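Local coordinates for cell wall binding protein cwp8 (Peptoclostridium difficile, PDB 5J6Q) that probably attaches to the bacterial cell wall non-covalently through three CWB2 modules, as a surface protein associated with the S-layer, at residues S293-A298 with S346-I351; E300-R305 with I355-G360; I339-K344 with Q529-L534. All coordinates share one frame; numbering follows the deposited sequence.

Interaction 1: S293-A298 with S346-I351; sequences SRFTTA and SLPSEI. With SO4 (sulfate ion), chain D.
Phe295 and Pro348 meet where helices 294-305 and 349-359 start, both within the first CWB2 sequence range of a protein whose strand-and-helix architecture is of the Toprim type. The proline crosses the phenyl group at about a right angle and sets its CG over one face as a CH-pi contact, 4.1 Å from the centroid of the Phe295 ring and 16° off the ring normal. Arg294 CG lies over the opposite face, so the ring is sandwiched between Arg294 CG and the proline at the N-cap of the neighbouring helix. Phe295 CG stands anti to the carbonyl carbon (chi1 -54°), which sends the ring across to the other helix. Ile351 closes in obliquely: its CG1 is 4.1 Å from Phe295 CD2, and its CD1 rests against the backbone at Phe295 O. Farther out, Thr296 CG2 touches the methylene Glu350 CG at 3.9 Å.

The N-terminus of the first helix carries the polar groups. Ser293 and Thr296 form a capping box, in which Ser293 N gives a 2.9 Å bond to Thr296 OG1 and Thr296 N a weak one to Ser293 OG. Beside the cap sits a sulfate ion, most likely picked up from the crystallisation solution. The Arg294 chain folds back at chi3, and sulfate O3 takes hydrogen bonds from both Arg294 N at 3.1 Å and Arg294 NE at 2.9 Å.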
loop_
_atom_site.group_PDB
_atom_site.type_symbol
_atom_site.label_atom_id
_atom_site.label_comp_id
_atom_site.label_asym_id
_atom_site.label_seq_id
_atom_site.Cartn_x
_atom_site.Cartn_y
_atom_site.Cartn_z
ATOM N N SER A 293 -2.892 -8.400 -17.351
ATOM C CA SER A 293 -3.250 -8.416 -18.791
ATOM C C SER A 293 -4.757 -8.186 -18.938
ATOM O O SER A 293 -5.448 -8.091 -17.901
ATOM C CB SER A 293 -2.843 -9.754 -19.427
ATOM O OG SER A 293 -3.630 -10.839 -18.919
ATOM N N ARG A 294 -5.266 -8.063 -20.148
ATOM C CA ARG A 294 -6.713 -7.911 -20.391
ATOM C C ARG A 294 -7.486 -9.113 -19.840
ATOM O O ARG A 294 -8.603 -8.957 -19.276
ATOM C CB ARG A 294 -6.981 -7.712 -21.898
ATOM C CG ARG A 294 -6.612 -8.947 -22.764
ATOM C CD ARG A 294 -6.625 -8.596 -24.273
ATOM N NE ARG A 294 -5.868 -7.383 -24.543
ATOM C CZ ARG A 294 -6.188 -6.491 -25.484
ATOM N NH1 ARG A 294 -5.454 -5.395 -25.643
ATOM N NH2 ARG A 294 -7.239 -6.688 -26.268
ATOM N N PHE A 295 -6.902 -10.311 -19.934
ATOM C CA PHE A 295 -7.519 -11.539 -19.303
ATOM C C PHE A 295 -7.638 -11.414 -17.769
ATOM O O PHE A 295 -8.706 -11.709 -17.237
ATOM C CB PHE A 295 -6.662 -12.854 -19.578
ATOM C CG PHE A 295 -6.448 -13.004 -21.061
ATOM C CD1 PHE A 295 -5.211 -12.730 -21.630
ATOM C CD2 PHE A 295 -7.497 -13.360 -21.896
ATOM C CE1 PHE A 295 -5.026 -12.805 -23.019
ATOM C CE2 PHE A 295 -7.318 -13.430 -23.278
ATOM C CZ PHE A 295 -6.076 -13.142 -23.831
ATOM N N THR A 296 -6.545 -10.963 -17.042
ATOM C CA THR A 296 -6.670 -10.916 -15.557
ATOM C C THR A 296 -7.495 -9.670 -15.103
ATOM O O THR A 296 -8.229 -9.740 -14.080
ATOM C CB THR A 296 -5.330 -11.056 -14.896
ATOM O OG1 THR A 296 -4.377 -10.196 -15.589
ATOM C CG2 THR A 296 -4.853 -12.522 -14.949
ATOM N N THR A 297 -7.418 -8.556 -15.872
ATOM C CA THR A 297 -8.352 -7.435 -15.589
ATOM C C THR A 297 -9.771 -7.949 -15.758
ATOM O O THR A 297 -10.606 -7.694 -14.869
ATOM C CB THR A 297 -8.113 -6.265 -16.525
ATOM O OG1 THR A 297 -6.761 -5.819 -16.298
ATOM C CG2 THR A 297 -9.130 -5.125 -16.325
ATOM N N ALA A 298 -10.075 -8.698 -16.833
ATOM C CA ALA A 298 -11.473 -9.226 -17.063
ATOM C C ALA A 298 -11.955 -10.115 -15.865
ATOM O O ALA A 298 -13.115 -9.987 -15.407
ATOM C CB ALA A 298 -11.560 -9.993 -18.392
ATOM N N SER A 346 -7.315 -20.841 -28.025
ATOM C CA SER A 346 -7.250 -21.415 -26.676
ATOM C C SER A 346 -7.969 -20.579 -25.619
ATOM O O SER A 346 -8.393 -19.454 -25.865
ATOM C CB SER A 346 -5.808 -21.626 -26.239
ATOM O OG SER A 346 -5.064 -20.435 -26.358
ATOM N N LEU A 347 -8.088 -21.157 -24.444
ATOM C CA LEU A 347 -8.719 -20.538 -23.299
ATOM C C LEU A 347 -7.640 -20.474 -22.249
ATOM O O LEU A 347 -7.212 -21.528 -21.770
ATOM C CB LEU A 347 -9.906 -21.381 -22.799
ATOM C CG LEU A 347 -10.945 -20.607 -21.996
ATOM C CD1 LEU A 347 -11.618 -19.576 -22.867
ATOM C CD2 LEU A 347 -11.987 -21.556 -21.458
ATOM N N PRO A 348 -7.167 -19.262 -21.881
ATOM C CA PRO A 348 -6.114 -19.132 -20.867
ATOM C C PRO A 348 -6.665 -19.751 -19.542
ATOM O O PRO A 348 -7.876 -19.676 -19.391
ATOM C CB PRO A 348 -5.879 -17.604 -20.809
ATOM C CG PRO A 348 -6.327 -17.127 -22.168
ATOM C CD PRO A 348 -7.591 -17.957 -22.398
ATOM N N SER A 349 -5.828 -20.287 -18.632
ATOM C CA SER A 349 -6.298 -20.944 -17.435
ATOM C C SER A 349 -6.997 -20.004 -16.479
ATOM O O SER A 349 -7.880 -20.446 -15.746
ATOM C CB SER A 349 -5.152 -21.648 -16.702
ATOM O OG SER A 349 -4.168 -20.770 -16.191
ATOM N N GLU A 350 -6.620 -18.735 -16.484
ATOM C CA GLU A 350 -7.209 -17.725 -15.610
ATOM C C GLU A 350 -8.647 -17.543 -15.882
ATOM O O GLU A 350 -9.410 -17.368 -14.968
ATOM C CB GLU A 350 -6.485 -16.366 -15.783
ATOM C CG GLU A 350 -5.117 -16.390 -15.137
ATOM C CD GLU A 350 -3.999 -16.704 -16.153
ATOM O OE1 GLU A 350 -2.858 -16.458 -15.787
ATOM O OE2 GLU A 350 -4.283 -17.187 -17.302
ATOM N N ILE A 351 -9.024 -17.569 -17.139
ATOM C CA ILE A 351 -10.406 -17.395 -17.597
ATOM C C ILE A 351 -11.221 -18.747 -17.317
ATOM O O ILE A 351 -12.359 -18.717 -16.870
ATOM C CB ILE A 351 -10.362 -17.057 -19.101
ATOM C CG1 ILE A 351 -9.806 -15.567 -19.349
ATOM C CG2 ILE A 351 -11.742 -17.250 -19.725
ATOM C CD1 ILE A 351 -10.545 -14.404 -18.655
HETATM S S SO4 D . -2.865 -6.453 -22.636
HETATM O O1 SO4 D . -2.817 -5.750 -23.954
HETATM O O2 SO4 D . -1.617 -6.756 -22.184
HETATM O O3 SO4 D . -3.567 -7.660 -22.718
HETATM O O4 SO4 D . -3.560 -5.552 -21.620
#

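Interaction 2: E300-R305 with I355-G360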
loop_
_atom_site.group_PDB
_atom_site.type_symbol
_atom_site.label_atom_id
_atom_site.label_comp_id
_atom_site.label_asym_id
_atom_site.label_seq_id
_atom_site.Cartn_x
_atom_site.Cartn_y
_atom_site.Cartn_z
ATOM N N GLU A 300 -10.810 -9.699 -12.714
ATOM C CA GLU A 300 -11.065 -8.772 -11.592
ATOM C C GLU A 300 -12.403 -8.050 -11.732
ATOM O O GLU A 300 -13.034 -7.796 -10.685
ATOM C CB GLU A 300 -9.929 -7.728 -11.364
ATOM C CG GLU A 300 -8.591 -8.380 -10.995
ATOM C CD GLU A 300 -8.713 -9.275 -9.725
ATOM O OE1 GLU A 300 -9.149 -8.773 -8.708
ATOM O OE2 GLU A 300 -8.389 -10.467 -9.778
ATOM N N VAL A 301 -12.854 -7.713 -12.961
ATOM C CA VAL A 301 -14.209 -7.147 -13.101
ATOM C C VAL A 301 -15.218 -8.250 -12.678
ATOM O O VAL A 301 -16.159 -7.969 -11.922
ATOM C CB VAL A 301 -14.565 -6.659 -14.534
ATOM C CG1 VAL A 301 -16.069 -6.338 -14.694
ATOM C CG2 VAL A 301 -13.736 -5.408 -14.836
ATOM N N SER A 302 -15.007 -9.478 -13.147
ATOM C CA SER A 302 -15.921 -10.578 -12.804
ATOM C C SER A 302 -15.969 -10.767 -11.273
ATOM O O SER A 302 -17.065 -10.891 -10.704
ATOM C CB SER A 302 -15.517 -11.870 -13.497
ATOM O OG SER A 302 -16.568 -12.812 -13.394
ATOM N N LYS A 303 -14.810 -10.739 -10.592
ATOM C CA LYS A 303 -14.899 -10.844 -9.130
ATOM C C LYS A 303 -15.692 -9.706 -8.495
ATOM O O LYS A 303 -16.345 -9.921 -7.473
ATOM C CB LYS A 303 -13.527 -10.915 -8.527
ATOM C CG LYS A 303 -12.908 -12.289 -8.904
ATOM C CD LYS A 303 -11.410 -12.099 -8.822
ATOM C CE LYS A 303 -10.629 -13.392 -8.921
ATOM N NZ LYS A 303 -9.374 -13.250 -8.141
ATOM N N GLU A 304 -15.692 -8.511 -9.120
ATOM C CA GLU A 304 -16.424 -7.433 -8.546
ATOM C C GLU A 304 -17.889 -7.648 -8.767
ATOM O O GLU A 304 -18.690 -7.360 -7.881
ATOM C CB GLU A 304 -15.978 -6.086 -9.133
ATOM C CG GLU A 304 -16.573 -4.928 -8.378
ATOM C CD GLU A 304 -16.036 -4.809 -6.938
ATOM O OE1 GLU A 304 -14.834 -5.180 -6.681
ATOM O OE2 GLU A 304 -16.820 -4.327 -6.097
ATOM N N ARG A 305 -18.254 -8.176 -9.934
ATOM C CA ARG A 305 -19.651 -8.389 -10.247
ATOM C C ARG A 305 -20.259 -9.623 -9.563
ATOM O O ARG A 305 -21.435 -9.568 -9.202
ATOM C CB ARG A 305 -19.825 -8.552 -11.777
ATOM C CG ARG A 305 -19.389 -7.266 -12.485
ATOM C CD ARG A 305 -19.624 -7.309 -13.976
ATOM N NE ARG A 305 -21.018 -7.618 -14.291
ATOM C CZ ARG A 305 -21.380 -8.353 -15.319
ATOM N NH1 ARG A 305 -22.674 -8.605 -15.533
ATOM N NH2 ARG A 305 -20.471 -8.828 -16.162
ATOM N N ILE A 355 -14.421 -18.989 -15.052
ATOM C CA ILE A 355 -15.691 -19.670 -15.457
ATOM C C ILE A 355 -16.230 -20.618 -14.298
ATOM O O ILE A 355 -17.400 -20.566 -13.923
ATOM C CB ILE A 355 -15.477 -20.577 -16.667
ATOM C CG1 ILE A 355 -14.980 -19.730 -17.851
ATOM C CG2 ILE A 355 -16.893 -21.344 -17.066
ATOM C CD1 ILE A 355 -16.073 -18.867 -18.320
ATOM N N LEU A 356 -15.352 -21.438 -13.747
ATOM C CA LEU A 356 -15.763 -22.374 -12.688
ATOM C C LEU A 356 -16.263 -21.678 -11.484
ATOM O O LEU A 356 -17.290 -22.021 -10.918
ATOM C CB LEU A 356 -14.573 -23.255 -12.312
ATOM C CG LEU A 356 -14.087 -24.156 -13.453
ATOM C CD1 LEU A 356 -12.946 -25.054 -12.914
ATOM C CD2 LEU A 356 -15.207 -25.028 -14.020
ATOM N N ARG A 357 -15.562 -20.645 -11.086
ATOM C CA ARG A 357 -15.873 -19.893 -9.886
ATOM C C ARG A 357 -17.201 -19.252 -9.954
ATOM O O ARG A 357 -17.963 -19.358 -8.967
ATOM C CB ARG A 357 -14.818 -18.785 -9.611
ATOM C CG ARG A 357 -14.948 -18.239 -8.172
ATOM C CD ARG A 357 -14.226 -16.890 -7.924
ATOM N NE ARG A 357 -14.713 -15.812 -8.795
ATOM C CZ ARG A 357 -15.754 -15.043 -8.524
ATOM N NH1 ARG A 357 -16.433 -15.194 -7.399
ATOM N NH2 ARG A 357 -16.136 -14.102 -9.407
ATOM N N VAL A 358 -17.542 -18.590 -11.116
ATOM C CA VAL A 358 -18.825 -17.872 -11.106
ATOM C C VAL A 358 -20.010 -18.752 -11.426
ATOM O O VAL A 358 -21.093 -18.396 -10.977
ATOM C CB VAL A 358 -18.795 -16.614 -12.044
ATOM C CG1 VAL A 358 -17.663 -15.683 -11.628
ATOM C CG2 VAL A 358 -18.637 -17.023 -13.512
ATOM N N LEU A 359 -19.841 -19.871 -12.202
ATOM C CA LEU A 359 -21.005 -20.759 -12.510
ATOM C C LEU A 359 -21.324 -21.629 -11.289
ATOM O O LEU A 359 -22.515 -21.881 -11.011
ATOM C CB LEU A 359 -20.759 -21.701 -13.723
ATOM C CG LEU A 359 -20.448 -20.975 -15.004
ATOM C CD1 LEU A 359 -20.059 -21.974 -16.086
ATOM C CD2 LEU A 359 -21.641 -20.090 -15.398
ATOM N N GLY A 360 -20.286 -22.063 -10.569
ATOM C CA GLY A 360 -20.495 -22.854 -9.369
ATOM C C GLY A 360 -20.987 -24.273 -9.618
ATOM O O GLY A 360 -20.746 -24.835 -10.666
#
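Ser302 is the first residue of 300-305 to meet the neighbouring helix, pressing its hydroxyl OG to 3.5 Å from the methyl Val358 CG1. OG points that way because it lies anti to the backbone N (chi1 -167°), and it also makes a weak hydrogen bond to Glu354. The carbonyl of the same residue lies near the guanidinium plane of Arg357, at its edge, with Ser302 O 3.6 Å from Arg357 NH2.

One residue on, Lys303 passes across Arg357. Its CG sits over one face of the guanidinium, 3.7 Å from Arg357 NH2, and its CA comes closer still, 3.5 Å from Arg357 NH2. The rest of the lysine chain leads off to Glu300 one turn back, where Lys303 NZ forms a weak salt bridge with Glu300 OE2 at 3.4 Å. That leaves Lys303 NZ 6.0 Å from Arg357 NE.

These residues join helices 294-305 and 349-359, which follow strands of two different sheets and run almost parallel here, 10° apart, with axes 10.9 Å from each other. Arg357 reaches across between them, its NH2 held by Glu354 and by the carbonyl of Phe306, its NH1 by Asp308. With two carboxylates and a carbonyl on the guanidinium, and the lysine amine drawn off to Glu300, the two like charges probably coexist at little cost, while the lysine offers arginine only its aliphatic part.

Interaction 3: I339-K344 with Q529-L534; sequences ILLSKK and QLVDAL. With SO4 (sulfate ion), chain D.
Sulfate O1 is gripped by two side chains, Gln529 and Arg294, and the bond from Gln529 NE2 to sulfate O1 is 3.2 Å long and nearly straight at 164°. The glutamine chain bends at chi2, bringing its amide round to the ion, and the carbonyl end, OE1, is taken by Lys520. The ion therefore sits beside the turn leading into helix 531-542.

Beyond that turn the contact with 339-344 is apolar and buried. Leu341 reaches Val531 with both methyls: Leu341 CD1 lies 3.5 Å from Val531 CG2, and Leu341 CD2 is 3.8 Å from the same carbon. The valine offers that branch because CG2 stands anti to the backbone N while CG1 is turned elsewhere.

Ile339 and Leu341 project from the same side of strand 339-342, an outermost strand of the parallel sheet formed with 313-318, 367-371 and 392-396. Helix 531-542 packs against that side, so the contact joins the first and third CWB2 ranges; the helix itself follows strand 516-519 of a different sheet. Leu340, between them, faces the other way, onto Ile351 and Ile355 of helix 349-359.

One turn farther along the helix, Leu534 lies crosswise to Ile339. Its chi1 of 86° is an unusual setting for leucine in a helix; with it, Leu534 CD1 lies 4.0 Å from Ile339 CG2. The tip of the isoleucine goes to the backbone instead, Ile339 CD1 resting 3.8 Å from Leu534 O.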
loop_
_atom_site.group_PDB
_atom_site.type_symbol
_atom_site.label_atom_id
_atom_site.label_comp_id
_atom_site.label_asym_id
_atom_site.label_seq_id
_atom_site.Cartn_x
_atom_site.Cartn_y
_atom_site.Cartn_z
ATOM N N ILE A 339 -18.083 -10.656 -18.869
ATOM C CA ILE A 339 -17.652 -10.718 -20.205
ATOM C C ILE A 339 -16.247 -11.178 -20.039
ATOM O O ILE A 339 -15.412 -10.515 -19.446
ATOM C CB ILE A 339 -17.846 -9.454 -21.052
ATOM C CG1 ILE A 339 -19.330 -9.179 -21.347
ATOM C CG2 ILE A 339 -17.098 -9.687 -22.346
ATOM C CD1 ILE A 339 -19.711 -7.628 -21.768
ATOM N N LEU A 340 -15.965 -12.379 -20.498
ATOM C CA LEU A 340 -14.626 -12.896 -20.267
ATOM C C LEU A 340 -14.028 -13.005 -21.669
ATOM O O LEU A 340 -14.749 -12.838 -22.622
ATOM C CB LEU A 340 -14.601 -14.256 -19.507
ATOM C CG LEU A 340 -15.033 -14.129 -18.017
ATOM C CD1 LEU A 340 -15.326 -15.558 -17.405
ATOM C CD2 LEU A 340 -13.921 -13.470 -17.172
ATOM N N LEU A 341 -12.761 -13.297 -21.791
ATOM C CA LEU A 341 -12.114 -13.239 -23.081
ATOM C C LEU A 341 -11.384 -14.532 -23.408
ATOM O O LEU A 341 -10.773 -15.115 -22.512
ATOM C CB LEU A 341 -11.051 -12.100 -23.010
ATOM C CG LEU A 341 -11.547 -10.697 -22.528
ATOM C CD1 LEU A 341 -10.344 -9.746 -22.252
ATOM C CD2 LEU A 341 -12.426 -10.084 -23.526
ATOM N N SER A 342 -11.352 -14.910 -24.717
ATOM C CA SER A 342 -10.637 -16.099 -25.119
ATOM C C SER A 342 -9.654 -15.811 -26.239
ATOM O O SER A 342 -9.842 -14.862 -27.000
ATOM C CB SER A 342 -11.615 -17.148 -25.651
ATOM O OG SER A 342 -11.007 -18.426 -25.683
ATOM N N LYS A 343 -8.589 -16.606 -26.313
ATOM C CA LYS A 343 -7.758 -16.476 -27.484
ATOM C C LYS A 343 -8.599 -17.233 -28.570
ATOM O O LYS A 343 -9.550 -17.949 -28.240
ATOM C CB LYS A 343 -6.401 -17.127 -27.227
ATOM C CG LYS A 343 -5.291 -16.111 -26.946
ATOM C CD LYS A 343 -4.673 -16.311 -25.580
ATOM C CE LYS A 343 -3.429 -15.443 -25.413
ATOM N NZ LYS A 343 -2.527 -16.017 -24.382
ATOM N N LYS A 344 -8.289 -17.058 -29.823
ATOM C CA LYS A 344 -8.992 -17.768 -30.878
ATOM C C LYS A 344 -8.675 -19.252 -30.744
ATOM O O LYS A 344 -9.572 -20.075 -30.792
ATOM C CB LYS A 344 -8.531 -17.292 -32.276
ATOM C CG LYS A 344 -9.056 -18.196 -33.397
ATOM C CD LYS A 344 -8.558 -17.773 -34.774
ATOM C CE LYS A 344 -9.099 -18.706 -35.835
ATOM N NZ LYS A 344 -8.609 -18.356 -37.198
ATOM N N GLN A 529 -7.083 -1.675 -26.983
ATOM C CA GLN A 529 -7.019 -1.348 -25.546
ATOM C C GLN A 529 -8.421 -0.938 -24.965
ATOM O O GLN A 529 -8.552 -0.687 -23.770
ATOM C CB GLN A 529 -5.981 -0.224 -25.308
ATOM C CG GLN A 529 -4.551 -0.745 -25.530
ATOM C CD GLN A 529 -4.202 -1.872 -24.612
ATOM O OE1 GLN A 529 -4.279 -1.779 -23.415
ATOM N NE2 GLN A 529 -3.710 -2.946 -25.202
ATOM N N LEU A 530 -9.419 -0.870 -25.816
ATOM C CA LEU A 530 -10.778 -0.575 -25.378
ATOM C C LEU A 530 -11.374 -1.799 -24.713
ATOM O O LEU A 530 -12.504 -1.735 -24.161
ATOM C CB LEU A 530 -11.637 -0.140 -26.572
ATOM C CG LEU A 530 -11.289 1.345 -27.005
ATOM C CD1 LEU A 530 -12.116 1.506 -28.311
ATOM C CD2 LEU A 530 -11.796 2.435 -25.982
ATOM N N VAL A 531 -10.620 -2.917 -24.698
ATOM C CA VAL A 531 -11.216 -4.136 -24.110
ATOM C C VAL A 531 -11.541 -3.966 -22.630
ATOM O O VAL A 531 -12.514 -4.531 -22.150
ATOM C CB VAL A 531 -10.251 -5.328 -24.319
ATOM C CG1 VAL A 531 -8.906 -5.010 -23.633
ATOM C CG2 VAL A 531 -10.875 -6.619 -23.736
ATOM N N ASP A 532 -10.737 -3.174 -21.889
ATOM C CA ASP A 532 -11.033 -3.002 -20.461
ATOM C C ASP A 532 -12.441 -2.319 -20.268
ATOM O O ASP A 532 -13.239 -2.706 -19.414
ATOM C CB ASP A 532 -9.910 -2.171 -19.792
ATOM C CG ASP A 532 -8.602 -2.970 -19.619
ATOM O OD1 ASP A 532 -8.622 -4.228 -19.793
ATOM O OD2 ASP A 532 -7.602 -2.369 -19.304
ATOM N N ALA A 533 -12.669 -1.299 -21.043
ATOM C CA ALA A 533 -13.848 -0.551 -21.069
ATOM C C ALA A 533 -15.022 -1.547 -21.323
ATOM O O ALA A 533 -15.993 -1.535 -20.574
ATOM C CB ALA A 533 -13.779 0.497 -22.165
ATOM N N LEU A 534 -14.919 -2.392 -22.358
ATOM C CA LEU A 534 -15.977 -3.315 -22.682
ATOM C C LEU A 534 -16.156 -4.394 -21.562
ATOM O O LEU A 534 -17.289 -4.682 -21.253
ATOM C CB LEU A 534 -15.781 -3.862 -24.129
ATOM C CG LEU A 534 -14.910 -5.031 -24.248
ATOM C CD1 LEU A 534 -15.757 -6.335 -24.019
ATOM C CD2 LEU A 534 -14.236 -4.993 -25.602
HETATM S S SO4 D . -2.865 -6.453 -22.636
HETATM O O1 SO4 D . -2.817 -5.750 -23.954
HETATM O O2 SO4 D . -1.617 -6.756 -22.184
HETATM O O3 SO4 D . -3.567 -7.660 -22.718
HETATM O O4 SO4 D . -3.560 -5.552 -21.620
#

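In the fold
Interactions 1 and 2 follow one another along the same pair of helices, 294-305 and 349-359, their centres about 12 Å apart: interaction 1 at the helix starts, interaction 2 toward their ends. Interaction 3 lies about 9 Å from interaction 1 and about 15 Å from interaction 2, centre to centre. Its strand 339-342 directly precedes helix 349-359 in the chain, whereas helix 531-542 follows some 170 residues after that helix. The order along the chain is therefore interleaved. Interactions 1 and 2 pair two helices of the first CWB2 range, although the strands before them belong to different sheets; interaction 3 brings together the first and third ranges, and the sulfate links Arg294 of interaction 1 to Gln529 of interaction 3.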